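Local coordinates for protein malate dehydrogenase (Porphyromonas gingivalis, PDB 3FI9) that probably interconverts malate and oxaloacetate using NAD as the redox cofactor, at residues E53-G58 with L64-D69; L158-A163 with I168-V173; S244-R249 with E255-P260. All blocks are in the same frame, centred on the assembly; numbering follows the deposited sequence.

Contact 1 of 3, residues E53-G58 with L64-D69; sequences EIRHCG and LTFTSD
Ile54 and Leu64 supply the apolar half of this contact, where the last turn of a helix meets the strand that follows it. Their side chains cross at about a right angle, and the CD2 methyl of Leu64 reaches the branch of the isoleucine, 3.8 Å from Ile54 CB. Ile54 CG2 also touches this leucine.

The cationic half belongs to Arg55, whose chain, extended from CG to NE, carries the guanidinium to Phe66. There it meets the rim of the ring, NH2 lying 3.3 Å from Phe66 CE2. With CE2 over one face of the guanidinium and the planes 69° apart, the ring presents its edge to that face, an arrangement unlike a stacked cation-pi pair. Arg55 NH1 is meanwhile engaged in a salt bridge with Glu52, one residue before the segment.

Water joins the backbone to the same arginine: water 1 accepts from Arg55 NE at 3.0 Å and donates to Leu64 O at 2.7 Å.

These contacts tie together the second half of a beta-alpha-beta unit of the NAD-binding Rossmann domain. Strand 65-67 pairs in parallel with strand 37-40, Leu64 and Phe66 pack against helix 44-57, and Ile54 also reaches helix 19-30.

Contact 2 of 3, residues L158-A163 with I168-V173; sequences LQSELA and IKQSLV
Gln159 grips the segment after its own helix with both ends of its amide. Its NE2 donates to Val173 O at 2.8 Å along an almost straight path (N-H...O 175°), with the acceptor in the plane of the amide. Its OE1 accepts from Gln170 NE2 at 2.9 Å; the donor is tilted 33° from the carbonyl plane, and the amide planes stand 72° apart. Both glutamines reach this meeting as extended chains, CG anti to the backbone N in each. Gln170 NE2 has a further acceptor, Arg55 O of the second subunit, so one amide serves both the local fold and the dimer.

A backbone bond, Ile168 N to Ala163 O at 3.0 Å, secures the near end of the loop, and water 2 donates to both Ser160 OG and Gln170 OE1.

Packing fills the remainder. The small Ala163 methyl, 3.4 Å from Gln170 CA, goes with a close backbone approach, while Val173 lays CG2 against Ala163 and CG1 against Leu162 CD1, 3.9 Å away.

Within the C-terminal domain of the lactate/malate dehydrogenase fold, the chain thus folds back along helix 153-166 through the 3-10 turn 170-172 and enters strand 173-174 at Val173, with helix 211-222 packed against Leu158, Glu161 and Leu162.

Contact 3 of 3, residues S244-R249 with E255-P260; sequences SIEMIR and EAFRWP
The Phe257 ring receives Met247 on one face and the backbone of its own loop on the other. Met247 CG stands over the ring centre, 3.6 Å from the centroid and 12° off the normal, in a textbook CH-pi contact. The sulfur follows as a more oblique Met-aromatic contact, SD being 4.8 Å from the same centroid. On the opposite face Trp259 N is offset toward the rim, and Pro260 O lies at the edge in the ring plane. Phe257 CG is anti to the backbone N (chi1 178°), which carries the ring in toward the helix. Glu246 approaches obliquely through its CB, 3.6 Å from Phe257 CD1, and its carboxylate is nearly perpendicular to the ring.

The second flat pair is polar. Arg249 and Glu255 run side by side in the same direction, with guanidinium and carboxylate planes only 17° apart. Glu255 OE1 lies over a face of the guanidinium, 3.6 Å from Arg249 NH2. Because no N-H points at it, this long salt bridge rests on charge alone.

Water supplies the directed bonds. Water 3, in the guanidinium plane, accepts from Arg249 NE and donates to Glu246 O and Glu255 O, the latter at 2.7 Å. Water 5 donates to Glu255 OE1 and takes a weak bond from Arg249 NH1, while water 4 receives a weak one from Trp259 NE1.

The loop is thereby held along helix 238-251 before the chain enters strand 261-267. Met247 and Ile248 also pack on strand 121-124 and Ile245 on helix 19-30, joining the helix to the nucleotide-binding domain; Trp259 extends to helix 153-166, and Glu246 touches Cys57 of the second subunit.

How the contacts relate
All three contacts illustrate a chain turning back on the helix it has just left. Contact 1 belongs to the NAD-binding domain, the other two to the C-terminal domain. Contacts 2 and 3 touch directly, Gln159 OE1 lying 3.7 Å from Trp259 CH2, though their centres are 19 Å apart. Contacts 1 and 2 have centres 36 Å apart within one chain, yet come together across the dimer; so do contacts 1 and 3, with centres 23 Å apart. Each has a predicted site near it: Phe66 is about 7 Å from Ala16 and Met247 about 6 Å from Ile125, both NAD-binding, and Ser160 about 6 Å from substrate-binding Arg157, side chain to side chain.

Contact 1 of 3, residues E53-G58 with L64-D69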
ATOM      1  N   GLU A  53       8.203   7.690  -5.806  1.00 17.41           N
ATOM      2  CA  GLU A  53       8.071   6.563  -4.870  1.00 16.70           C
ATOM      3  C   GLU A  53       7.714   5.244  -5.593  1.00 17.04           C
ATOM      4  O   GLU A  53       8.277   4.198  -5.298  1.00 16.82           O
ATOM      5  CB  GLU A  53       7.065   6.895  -3.776  1.00 17.54           C
ATOM      6  CG  GLU A  53       7.663   7.740  -2.625  1.00 16.98           C
ATOM      7  CD  GLU A  53       7.590   6.991  -1.286  1.00 19.10           C
ATOM      8  OE1 GLU A  53       8.304   5.989  -1.095  1.00 20.21           O
ATOM      9  OE2 GLU A  53       6.763   7.391  -0.445  1.00 20.02           O
ATOM     10  N   ILE A  54       6.769   5.294  -6.525  1.00 15.26           N
ATOM     11  CA  ILE A  54       6.379   4.083  -7.245  1.00 15.41           C
ATOM     12  C   ILE A  54       7.548   3.543  -8.056  1.00 14.74           C
ATOM     13  O   ILE A  54       7.871   2.350  -8.015  1.00 13.61           O
ATOM     14  CB  ILE A  54       5.175   4.337  -8.155  1.00 14.32           C
ATOM     15  CG1 ILE A  54       4.026   4.934  -7.287  1.00 15.84           C
ATOM     16  CG2 ILE A  54       4.840   3.062  -8.977  1.00 15.33           C
ATOM     17  CD1 ILE A  54       3.577   3.988  -6.124  1.00 16.48           C
ATOM     18  N   ARG A  55       8.220   4.448  -8.761  1.00 15.45           N
ATOM     19  CA  ARG A  55       9.392   4.058  -9.522  1.00 14.80           C
ATOM     20  C   ARG A  55      10.465   3.366  -8.652  1.00 14.97           C
ATOM     21  O   ARG A  55      11.107   2.436  -9.098  1.00 16.19           O
ATOM     22  CB  ARG A  55      10.000   5.291 -10.190  1.00 14.16           C
ATOM     23  CG  ARG A  55       9.212   5.775 -11.385  1.00 13.82           C
ATOM     24  CD  ARG A  55       9.612   7.211 -11.659  1.00 17.00           C
ATOM     25  NE  ARG A  55       9.060   7.708 -12.911  1.00 23.86           N
ATOM     26  CZ  ARG A  55       9.255   8.945 -13.392  1.00 27.89           C
ATOM     27  NH1 ARG A  55       9.917   9.833 -12.686  1.00 29.45           N
ATOM     28  NH2 ARG A  55       8.732   9.322 -14.561  1.00 29.56           N
ATOM     29  N   HIS A  56      10.668   3.856  -7.450  1.00 14.86           N
ATOM     30  CA  HIS A  56      11.671   3.301  -6.551  1.00 15.31           C
ATOM     31  C   HIS A  56      11.286   1.948  -5.910  1.00 15.25           C
ATOM     32  O   HIS A  56      12.123   1.312  -5.252  1.00 14.46           O
ATOM     33  CB  HIS A  56      11.988   4.333  -5.455  1.00 15.18           C
ATOM     34  CG  HIS A  56      12.442   5.668  -5.987  1.00 17.78           C
ATOM     35  ND1 HIS A  56      12.516   6.790  -5.187  1.00 15.04           N
ATOM     36  CD2 HIS A  56      12.836   6.058  -7.232  1.00 16.71           C
ATOM     37  CE1 HIS A  56      12.918   7.819  -5.923  1.00 17.93           C
ATOM     38  NE2 HIS A  56      13.118   7.396  -7.162  1.00 18.84           N
ATOM     39  N   CYS A  57      10.033   1.510  -6.090  1.00 14.42           N
ATOM     40  CA  CYS A  57       9.637   0.153  -5.651  1.00 14.74           C
ATOM     41  C   CYS A  57      10.231  -0.895  -6.570  1.00 15.18           C
ATOM     42  O   CYS A  57      10.377  -2.068  -6.184  1.00 15.87           O
ATOM     43  CB  CYS A  57       8.122  -0.006  -5.693  1.00 14.63           C
ATOM     44  SG  CYS A  57       7.333   0.925  -4.376  1.00 18.49           S
ATOM     45  N   GLY A  58      10.499  -0.492  -7.808  1.00 16.09           N
ATOM     46  CA  GLY A  58      11.066  -1.407  -8.828  1.00 15.42           C
ATOM     47  C   GLY A  58      10.087  -2.454  -9.319  1.00 17.35           C
ATOM     48  O   GLY A  58      10.406  -3.648  -9.308  1.00 16.36           O
ATOM     49  N   LEU A  64       5.107   3.325 -15.924  1.00 18.21           N
ATOM     50  CA  LEU A  64       4.379   4.359 -15.204  1.00 17.55           C
ATOM     51  C   LEU A  64       4.461   5.725 -15.935  1.00 18.69           C
ATOM     52  O   LEU A  64       5.523   6.126 -16.392  1.00 18.17           O
ATOM     53  CB  LEU A  64       4.952   4.505 -13.806  1.00 17.13           C
ATOM     54  CG  LEU A  64       4.127   5.364 -12.846  1.00 16.91           C
ATOM     55  CD1 LEU A  64       2.877   4.562 -12.284  1.00 14.21           C
ATOM     56  CD2 LEU A  64       5.007   5.864 -11.665  1.00 21.10           C
ATOM     57  N   THR A  65       3.343   6.424 -16.023  1.00 18.54           N
ATOM     58  CA  THR A  65       3.312   7.766 -16.565  1.00 18.64           C
ATOM     59  C   THR A  65       2.608   8.642 -15.529  1.00 19.47           C
ATOM     60  O   THR A  65       1.806   8.159 -14.724  1.00 19.32           O
ATOM     61  CB  THR A  65       2.642   7.900 -17.978  1.00 18.49           C
ATOM     62  OG1 THR A  65       1.341   7.282 -18.010  1.00 19.79           O
ATOM     63  CG2 THR A  65       3.541   7.323 -19.120  1.00 19.40           C
ATOM     64  N   PHE A  66       2.939   9.921 -15.504  1.00 19.13           N
ATOM     65  CA  PHE A  66       2.174  10.834 -14.660  1.00 19.73           C
ATOM     66  C   PHE A  66       2.011  12.145 -15.368  1.00 20.15           C
ATOM     67  O   PHE A  66       2.867  12.538 -16.179  1.00 18.84           O
ATOM     68  CB  PHE A  66       2.761  11.006 -13.275  1.00 19.55           C
ATOM     69  CG  PHE A  66       4.134  11.624 -13.243  1.00 21.57           C
ATOM     70  CD1 PHE A  66       4.293  12.991 -12.999  1.00 22.10           C
ATOM     71  CD2 PHE A  66       5.263  10.845 -13.436  1.00 23.14           C
ATOM     72  CE1 PHE A  66       5.571  13.557 -12.953  1.00 25.27           C
ATOM     73  CE2 PHE A  66       6.537  11.418 -13.384  1.00 24.63           C
ATOM     74  CZ  PHE A  66       6.688  12.754 -13.157  1.00 22.37           C
ATOM     75  N   THR A  67       0.908  12.820 -15.071  1.00 20.91           N
ATOM     76  CA  THR A  67       0.601  14.061 -15.749  1.00 20.51           C
ATOM     77  C   THR A  67      -0.454  14.863 -14.996  1.00 21.17           C
ATOM     78  O   THR A  67      -1.324  14.295 -14.292  1.00 19.77           O
ATOM     79  CB  THR A  67       0.139  13.790 -17.239  1.00 20.31           C
ATOM     80  OG1 THR A  67      -0.142  15.033 -17.893  1.00 23.04           O
ATOM     81  CG2 THR A  67      -1.140  12.953 -17.290  1.00 19.74           C
ATOM     82  N   SER A  68      -0.369  16.189 -15.131  1.00 21.60           N
ATOM     83  CA  SER A  68      -1.425  17.099 -14.647  1.00 22.04           C
ATOM     84  C   SER A  68      -2.315  17.638 -15.767  1.00 22.58           C
ATOM     85  O   SER A  68      -3.109  18.567 -15.536  1.00 22.66           O
ATOM     86  CB  SER A  68      -0.834  18.275 -13.880  1.00 21.78           C
ATOM     87  OG  SER A  68      -0.135  17.796 -12.765  1.00 22.37           O
ATOM     88  N   ASP A  69      -2.189  17.041 -16.947  1.00 22.41           N
ATOM     89  CA  ASP A  69      -2.979  17.387 -18.129  1.00 23.62           C
ATOM     90  C   ASP A  69      -4.016  16.302 -18.346  1.00 24.00           C
ATOM     91  O   ASP A  69      -3.681  15.143 -18.647  1.00 24.15           O
ATOM     92  CB  ASP A  69      -2.105  17.481 -19.389  1.00 24.10           C
ATOM     93  CG  ASP A  69      -2.913  17.940 -20.635  1.00 26.70           C
ATOM     94  OD1 ASP A  69      -3.010  19.159 -20.893  1.00 32.69           O
ATOM     95  OD2 ASP A  69      -3.530  17.111 -21.303  1.00 26.52           O
TER
HETATM   96  O   HOH W   1       7.850   6.071 -15.067  1.00 26.60           O

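Contact 2 of 3, residues L158-A163 with I168-V173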
ATOM      1  N   LEU A 158     -18.868  -3.811   8.931  1.00 14.53           N
ATOM      2  CA  LEU A 158     -19.813  -4.667   9.669  1.00 15.07           C
ATOM      3  C   LEU A 158     -19.199  -6.038   9.974  1.00 15.36           C
ATOM      4  O   LEU A 158     -19.348  -6.572  11.077  1.00 15.79           O
ATOM      5  CB  LEU A 158     -21.145  -4.786   8.937  1.00 14.32           C
ATOM      6  CG  LEU A 158     -22.222  -5.683   9.569  1.00 17.22           C
ATOM      7  CD1 LEU A 158     -22.687  -5.119  10.879  1.00 18.99           C
ATOM      8  CD2 LEU A 158     -23.444  -5.764   8.626  1.00 19.48           C
ATOM      9  N   GLN A 159     -18.513  -6.609   8.995  1.00 14.19           N
ATOM     10  CA  GLN A 159     -17.827  -7.885   9.205  1.00 14.68           C
ATOM     11  C   GLN A 159     -16.817  -7.789  10.333  1.00 15.12           C
ATOM     12  O   GLN A 159     -16.776  -8.646  11.234  1.00 16.73           O
ATOM     13  CB  GLN A 159     -17.150  -8.379   7.914  1.00 12.50           C
ATOM     14  CG  GLN A 159     -16.514  -9.787   8.054  1.00 16.36           C
ATOM     15  CD  GLN A 159     -15.621 -10.147   6.879  1.00 17.36           C
ATOM     16  OE1 GLN A 159     -14.746  -9.355   6.505  1.00 17.13           O
ATOM     17  NE2 GLN A 159     -15.820 -11.336   6.298  1.00 14.63           N
ATOM     18  N   SER A 160     -15.994  -6.754  10.292  1.00 15.14           N
ATOM     19  CA  SER A 160     -14.994  -6.568  11.330  1.00 15.98           C
ATOM     20  C   SER A 160     -15.602  -6.404  12.735  1.00 16.41           C
ATOM     21  O   SER A 160     -15.192  -7.061  13.699  1.00 16.59           O
ATOM     22  CB  SER A 160     -14.140  -5.349  10.992  1.00 16.13           C
ATOM     23  OG  SER A 160     -13.213  -5.083  12.036  1.00 16.85           O
ATOM     24  N   GLU A 161     -16.591  -5.534  12.838  1.00 16.37           N
ATOM     25  CA  GLU A 161     -17.227  -5.260  14.118  1.00 16.73           C
ATOM     26  C   GLU A 161     -17.900  -6.508  14.684  1.00 16.21           C
ATOM     27  O   GLU A 161     -17.766  -6.766  15.870  1.00 17.40           O
ATOM     28  CB  GLU A 161     -18.188  -4.060  14.032  1.00 17.07           C
ATOM     29  CG  GLU A 161     -17.524  -2.684  13.691  1.00 17.35           C
ATOM     30  CD  GLU A 161     -16.559  -2.179  14.752  1.00 20.85           C
ATOM     31  OE1 GLU A 161     -16.783  -2.390  15.966  1.00 21.77           O
ATOM     32  OE2 GLU A 161     -15.566  -1.540  14.372  1.00 24.29           O
ATOM     33  N   LEU A 162     -18.558  -7.320  13.839  1.00 16.73           N
ATOM     34  CA  LEU A 162     -19.100  -8.633  14.262  1.00 16.24           C
ATOM     35  C   LEU A 162     -18.025  -9.619  14.715  1.00 17.00           C
ATOM     36  O   LEU A 162     -18.183 -10.295  15.756  1.00 16.28           O
ATOM     37  CB  LEU A 162     -19.953  -9.263  13.164  1.00 16.45           C
ATOM     38  CG  LEU A 162     -21.376  -8.664  13.040  1.00 16.33           C
ATOM     39  CD1 LEU A 162     -21.934  -9.012  11.681  1.00 18.51           C
ATOM     40  CD2 LEU A 162     -22.303  -9.195  14.169  1.00 15.74           C
ATOM     41  N   ALA A 163     -16.926  -9.703  13.965  1.00 15.77           N
ATOM     42  CA  ALA A 163     -15.845 -10.595  14.372  1.00 16.41           C
ATOM     43  C   ALA A 163     -15.217 -10.170  15.714  1.00 17.36           C
ATOM     44  O   ALA A 163     -14.952 -11.019  16.568  1.00 17.31           O
ATOM     45  CB  ALA A 163     -14.766 -10.733  13.243  1.00 16.79           C
ATOM     46  N   ILE A 168     -13.836 -13.754  17.164  1.00 22.30           N
ATOM     47  CA  ILE A 168     -13.397 -14.772  16.209  1.00 21.66           C
ATOM     48  C   ILE A 168     -12.662 -14.191  15.005  1.00 21.35           C
ATOM     49  O   ILE A 168     -12.733 -12.997  14.707  1.00 20.80           O
ATOM     50  CB  ILE A 168     -14.542 -15.649  15.631  1.00 22.13           C
ATOM     51  CG1 ILE A 168     -15.558 -14.770  14.881  1.00 21.88           C
ATOM     52  CG2 ILE A 168     -15.224 -16.464  16.757  1.00 22.34           C
ATOM     53  CD1 ILE A 168     -16.720 -15.572  14.367  1.00 24.76           C
ATOM     54  N   LYS A 169     -11.984 -15.057  14.292  1.00 20.17           N
ATOM     55  CA  LYS A 169     -11.305 -14.593  13.087  1.00 19.87           C
ATOM     56  C   LYS A 169     -12.285 -13.943  12.065  1.00 18.72           C
ATOM     57  O   LYS A 169     -13.339 -14.506  11.716  1.00 18.23           O
ATOM     58  CB  LYS A 169     -10.558 -15.742  12.446  1.00 19.63           C
ATOM     59  CG  LYS A 169      -9.828 -15.336  11.179  1.00 23.58           C
ATOM     60  CD  LYS A 169      -8.926 -16.467  10.664  1.00 25.81           C
ATOM     61  CE  LYS A 169      -9.753 -17.616  10.082  1.00 29.22           C
ATOM     62  NZ  LYS A 169      -8.871 -18.790   9.796  1.00 29.26           N
ATOM     63  N   GLN A 170     -11.915 -12.778  11.548  1.00 16.52           N
ATOM     64  CA  GLN A 170     -12.860 -12.001  10.762  1.00 16.17           C
ATOM     65  C   GLN A 170     -13.538 -12.726   9.602  1.00 17.40           C
ATOM     66  O   GLN A 170     -14.735 -12.545   9.382  1.00 16.67           O
ATOM     67  CB  GLN A 170     -12.197 -10.719  10.263  1.00 17.58           C
ATOM     68  CG  GLN A 170     -13.144  -9.808   9.531  1.00 15.32           C
ATOM     69  CD  GLN A 170     -12.465  -8.468   9.242  1.00 15.57           C
ATOM     70  OE1 GLN A 170     -11.564  -8.045   9.968  1.00 17.96           O
ATOM     71  NE2 GLN A 170     -12.868  -7.833   8.151  1.00 13.47           N
ATOM     72  N   SER A 171     -12.772 -13.536   8.867  1.00 16.54           N
ATOM     73  CA  SER A 171     -13.263 -14.255   7.679  1.00 19.11           C
ATOM     74  C   SER A 171     -14.355 -15.243   8.020  1.00 18.25           C
ATOM     75  O   SER A 171     -15.038 -15.720   7.138  1.00 18.50           O
ATOM     76  CB  SER A 171     -12.110 -15.078   7.058  1.00 19.44           C
ATOM     77  OG  SER A 171     -11.577 -14.405   5.949  1.00 25.48           O
ATOM     78  N   LEU A 172     -14.523 -15.537   9.301  1.00 19.06           N
ATOM     79  CA  LEU A 172     -15.554 -16.494   9.727  1.00 19.47           C
ATOM     80  C   LEU A 172     -16.939 -15.858   9.798  1.00 20.18           C
ATOM     81  O   LEU A 172     -17.941 -16.547   9.971  1.00 20.96           O
ATOM     82  CB  LEU A 172     -15.191 -17.082  11.075  1.00 19.51           C
ATOM     83  CG  LEU A 172     -13.765 -17.674  11.136  1.00 22.22           C
ATOM     84  CD1 LEU A 172     -13.460 -18.244  12.541  1.00 21.55           C
ATOM     85  CD2 LEU A 172     -13.644 -18.743  10.081  1.00 22.44           C
ATOM     86  N   VAL A 173     -16.997 -14.540   9.668  1.00 20.71           N
ATOM     87  CA  VAL A 173     -18.298 -13.852   9.569  1.00 19.74           C
ATOM     88  C   VAL A 173     -18.546 -13.692   8.048  1.00 20.89           C
ATOM     89  O   VAL A 173     -17.850 -12.941   7.381  1.00 21.47           O
ATOM     90  CB  VAL A 173     -18.273 -12.478  10.281  1.00 19.10           C
ATOM     91  CG1 VAL A 173     -19.639 -11.785  10.177  1.00 18.04           C
ATOM     92  CG2 VAL A 173     -17.902 -12.627  11.735  1.00 19.29           C
TER
HETATM   93  O   HOH W   2     -12.034  -7.792  12.821  1.00 19.65           O

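Contact 3 of 3, residues S244-R249 with E255-P260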
ATOM      1  N   SER A 244     -11.320  -0.295  -3.741  1.00 15.16           N
ATOM      2  CA  SER A 244     -11.522   0.293  -5.069  1.00 15.43           C
ATOM      3  C   SER A 244     -10.657  -0.401  -6.132  1.00 15.49           C
ATOM      4  O   SER A 244     -11.098  -0.651  -7.260  1.00 15.53           O
ATOM      5  CB  SER A 244     -11.181   1.788  -5.015  1.00 14.33           C
ATOM      6  OG  SER A 244     -12.109   2.489  -4.141  1.00 16.30           O
ATOM      7  N   ILE A 245      -9.414  -0.647  -5.793  1.00 15.29           N
ATOM      8  CA  ILE A 245      -8.566  -1.297  -6.807  1.00 15.89           C
ATOM      9  C   ILE A 245      -8.958  -2.764  -7.023  1.00 15.26           C
ATOM     10  O   ILE A 245      -8.832  -3.285  -8.155  1.00 14.47           O
ATOM     11  CB  ILE A 245      -7.063  -1.127  -6.561  1.00 15.04           C
ATOM     12  CG1 ILE A 245      -6.753   0.384  -6.347  1.00 16.15           C
ATOM     13  CG2 ILE A 245      -6.254  -1.741  -7.769  1.00 15.15           C
ATOM     14  CD1 ILE A 245      -7.176   1.378  -7.502  1.00 19.11           C
ATOM     15  N   GLU A 246      -9.435  -3.440  -5.975  1.00 14.33           N
ATOM     16  CA  GLU A 246      -9.990  -4.778  -6.209  1.00 14.31           C
ATOM     17  C   GLU A 246     -11.146  -4.655  -7.154  1.00 13.86           C
ATOM     18  O   GLU A 246     -11.342  -5.554  -7.993  1.00 13.56           O
ATOM     19  CB  GLU A 246     -10.568  -5.433  -4.946  1.00 13.30           C
ATOM     20  CG  GLU A 246      -9.617  -5.907  -3.925  1.00 19.82           C
ATOM     21  CD  GLU A 246     -10.352  -6.573  -2.741  1.00 24.46           C
ATOM     22  OE1 GLU A 246     -10.157  -7.768  -2.545  1.00 29.80           O
ATOM     23  OE2 GLU A 246     -11.118  -5.917  -2.017  1.00 23.78           O
ATOM     24  N   MET A 247     -11.963  -3.591  -7.008  1.00 13.00           N
ATOM     25  CA  MET A 247     -13.097  -3.409  -7.968  1.00 13.62           C
ATOM     26  C   MET A 247     -12.616  -3.277  -9.425  1.00 14.32           C
ATOM     27  O   MET A 247     -13.191  -3.950 -10.323  1.00 14.73           O
ATOM     28  CB  MET A 247     -13.994  -2.195  -7.615  1.00 13.42           C
ATOM     29  CG  MET A 247     -14.538  -2.230  -6.160  1.00 13.59           C
ATOM     30  SD  MET A 247     -15.438  -0.722  -5.749  1.00  6.06           S
ATOM     31  CE  MET A 247     -16.708  -0.677  -6.967  1.00  9.48           C
ATOM     32  N   ILE A 248     -11.647  -2.394  -9.687  1.00 14.13           N
ATOM     33  CA  ILE A 248     -11.194  -2.209 -11.082  1.00 15.96           C
ATOM     34  C   ILE A 248     -10.497  -3.502 -11.611  1.00 16.65           C
ATOM     35  O   ILE A 248     -10.618  -3.883 -12.783  1.00 17.63           O
ATOM     36  CB  ILE A 248     -10.296  -0.950 -11.263  1.00 16.47           C
ATOM     37  CG1 ILE A 248     -10.413  -0.444 -12.709  1.00 16.21           C
ATOM     38  CG2 ILE A 248      -8.796  -1.209 -10.839  1.00 13.65           C
ATOM     39  CD1 ILE A 248     -11.802   0.123 -13.054  1.00 17.58           C
ATOM     40  N   ARG A 249      -9.801  -4.207 -10.740  1.00 17.57           N
ATOM     41  CA  ARG A 249      -9.303  -5.524 -11.149  1.00 18.37           C
ATOM     42  C   ARG A 249     -10.414  -6.456 -11.686  1.00 19.24           C
ATOM     43  O   ARG A 249     -10.230  -7.119 -12.707  1.00 19.59           O
ATOM     44  CB  ARG A 249      -8.535  -6.215 -10.042  1.00 17.65           C
ATOM     45  CG  ARG A 249      -8.166  -7.659 -10.430  1.00 19.54           C
ATOM     46  CD  ARG A 249      -7.177  -8.215  -9.449  1.00 19.04           C
ATOM     47  NE  ARG A 249      -7.784  -8.472  -8.150  1.00 21.41           N
ATOM     48  CZ  ARG A 249      -7.091  -8.932  -7.101  1.00 26.12           C
ATOM     49  NH1 ARG A 249      -5.795  -9.218  -7.230  1.00 23.50           N
ATOM     50  NH2 ARG A 249      -7.690  -9.154  -5.942  1.00 22.29           N
ATOM     51  N   GLU A 255      -9.882 -11.424 -10.886  1.00 25.32           N
ATOM     52  CA  GLU A 255     -10.608 -12.030  -9.791  1.00 26.49           C
ATOM     53  C   GLU A 255     -11.893 -11.225  -9.481  1.00 25.84           C
ATOM     54  O   GLU A 255     -11.885 -10.010  -9.508  1.00 22.96           O
ATOM     55  CB  GLU A 255      -9.643 -12.033  -8.605  1.00 27.86           C
ATOM     56  CG  GLU A 255     -10.127 -12.699  -7.331  1.00 33.22           C
ATOM     57  CD  GLU A 255      -8.987 -12.883  -6.350  1.00 40.31           C
ATOM     58  OE1 GLU A 255      -7.813 -12.674  -6.758  1.00 43.04           O
ATOM     59  OE2 GLU A 255      -9.256 -13.256  -5.184  1.00 44.46           O
ATOM     60  N   ALA A 256     -13.003 -11.911  -9.237  1.00 25.75           N
ATOM     61  CA  ALA A 256     -14.261 -11.237  -8.955  1.00 26.09           C
ATOM     62  C   ALA A 256     -14.212 -10.478  -7.641  1.00 25.79           C
ATOM     63  O   ALA A 256     -13.432 -10.785  -6.703  1.00 25.48           O
ATOM     64  CB  ALA A 256     -15.463 -12.237  -8.953  1.00 27.74           C
ATOM     65  N   PHE A 257     -15.044  -9.461  -7.577  1.00 26.00           N
ATOM     66  CA  PHE A 257     -15.090  -8.625  -6.397  1.00 24.85           C
ATOM     67  C   PHE A 257     -16.291  -9.034  -5.503  1.00 25.08           C
ATOM     68  O   PHE A 257     -17.421  -9.075  -5.964  1.00 25.48           O
ATOM     69  CB  PHE A 257     -15.146  -7.164  -6.854  1.00 24.39           C
ATOM     70  CG  PHE A 257     -15.247  -6.220  -5.735  1.00 21.06           C
ATOM     71  CD1 PHE A 257     -14.162  -6.002  -4.898  1.00 19.46           C
ATOM     72  CD2 PHE A 257     -16.449  -5.571  -5.486  1.00 19.94           C
ATOM     73  CE1 PHE A 257     -14.285  -5.128  -3.814  1.00 18.92           C
ATOM     74  CE2 PHE A 257     -16.554  -4.690  -4.432  1.00 15.59           C
ATOM     75  CZ  PHE A 257     -15.487  -4.487  -3.594  1.00 15.42           C
ATOM     76  N   ARG A 258     -16.042  -9.361  -4.233  1.00 25.86           N
ATOM     77  CA  ARG A 258     -17.081  -9.994  -3.395  1.00 25.63           C
ATOM     78  C   ARG A 258     -17.806  -9.143  -2.365  1.00 25.40           C
ATOM     79  O   ARG A 258     -18.141  -9.665  -1.277  1.00 26.67           O
ATOM     80  CB  ARG A 258     -16.523 -11.246  -2.685  1.00 27.19           C
ATOM     81  N   TRP A 259     -18.081  -7.872  -2.681  1.00 22.71           N
ATOM     82  CA  TRP A 259     -18.745  -6.960  -1.727  1.00 20.13           C
ATOM     83  C   TRP A 259     -19.687  -6.112  -2.578  1.00 17.69           C
ATOM     84  O   TRP A 259     -19.530  -6.011  -3.766  1.00 16.78           O
ATOM     85  CB  TRP A 259     -17.736  -6.024  -1.030  1.00 19.89           C
ATOM     86  CG  TRP A 259     -16.726  -6.772  -0.196  1.00 21.43           C
ATOM     87  CD1 TRP A 259     -15.417  -7.024  -0.511  1.00 21.02           C
ATOM     88  CD2 TRP A 259     -16.967  -7.393   1.062  1.00 21.07           C
ATOM     89  NE1 TRP A 259     -14.836  -7.769   0.480  1.00 22.48           N
ATOM     90  CE2 TRP A 259     -15.763  -8.003   1.463  1.00 21.47           C
ATOM     91  CE3 TRP A 259     -18.084  -7.470   1.904  1.00 21.47           C
ATOM     92  CZ2 TRP A 259     -15.638  -8.706   2.659  1.00 21.16           C
ATOM     93  CZ3 TRP A 259     -17.955  -8.138   3.110  1.00 21.76           C
ATOM     94  CH2 TRP A 259     -16.730  -8.764   3.471  1.00 21.34           C
ATOM     95  N   PRO A 260     -20.676  -5.521  -1.965  1.00 17.22           N
ATOM     96  CA  PRO A 260     -21.561  -4.555  -2.639  1.00 16.97           C
ATOM     97  C   PRO A 260     -20.780  -3.399  -3.324  1.00 16.58           C
ATOM     98  O   PRO A 260     -19.746  -2.951  -2.794  1.00 17.09           O
ATOM     99  CB  PRO A 260     -22.361  -3.987  -1.462  1.00 16.75           C
ATOM    100  CG  PRO A 260     -22.473  -5.157  -0.538  1.00 16.13           C
ATOM    101  CD  PRO A 260     -21.076  -5.750  -0.565  1.00 16.30           C
TER
HETATM  102  O   HOH W   3     -10.739  -8.279  -7.850  1.00 18.34           O
HETATM  103  O   HOH W   4     -11.874  -7.117   0.140  1.00 21.79           O
HETATM  104  O   HOH W   5      -5.426 -11.685  -5.048  1.00 36.30           O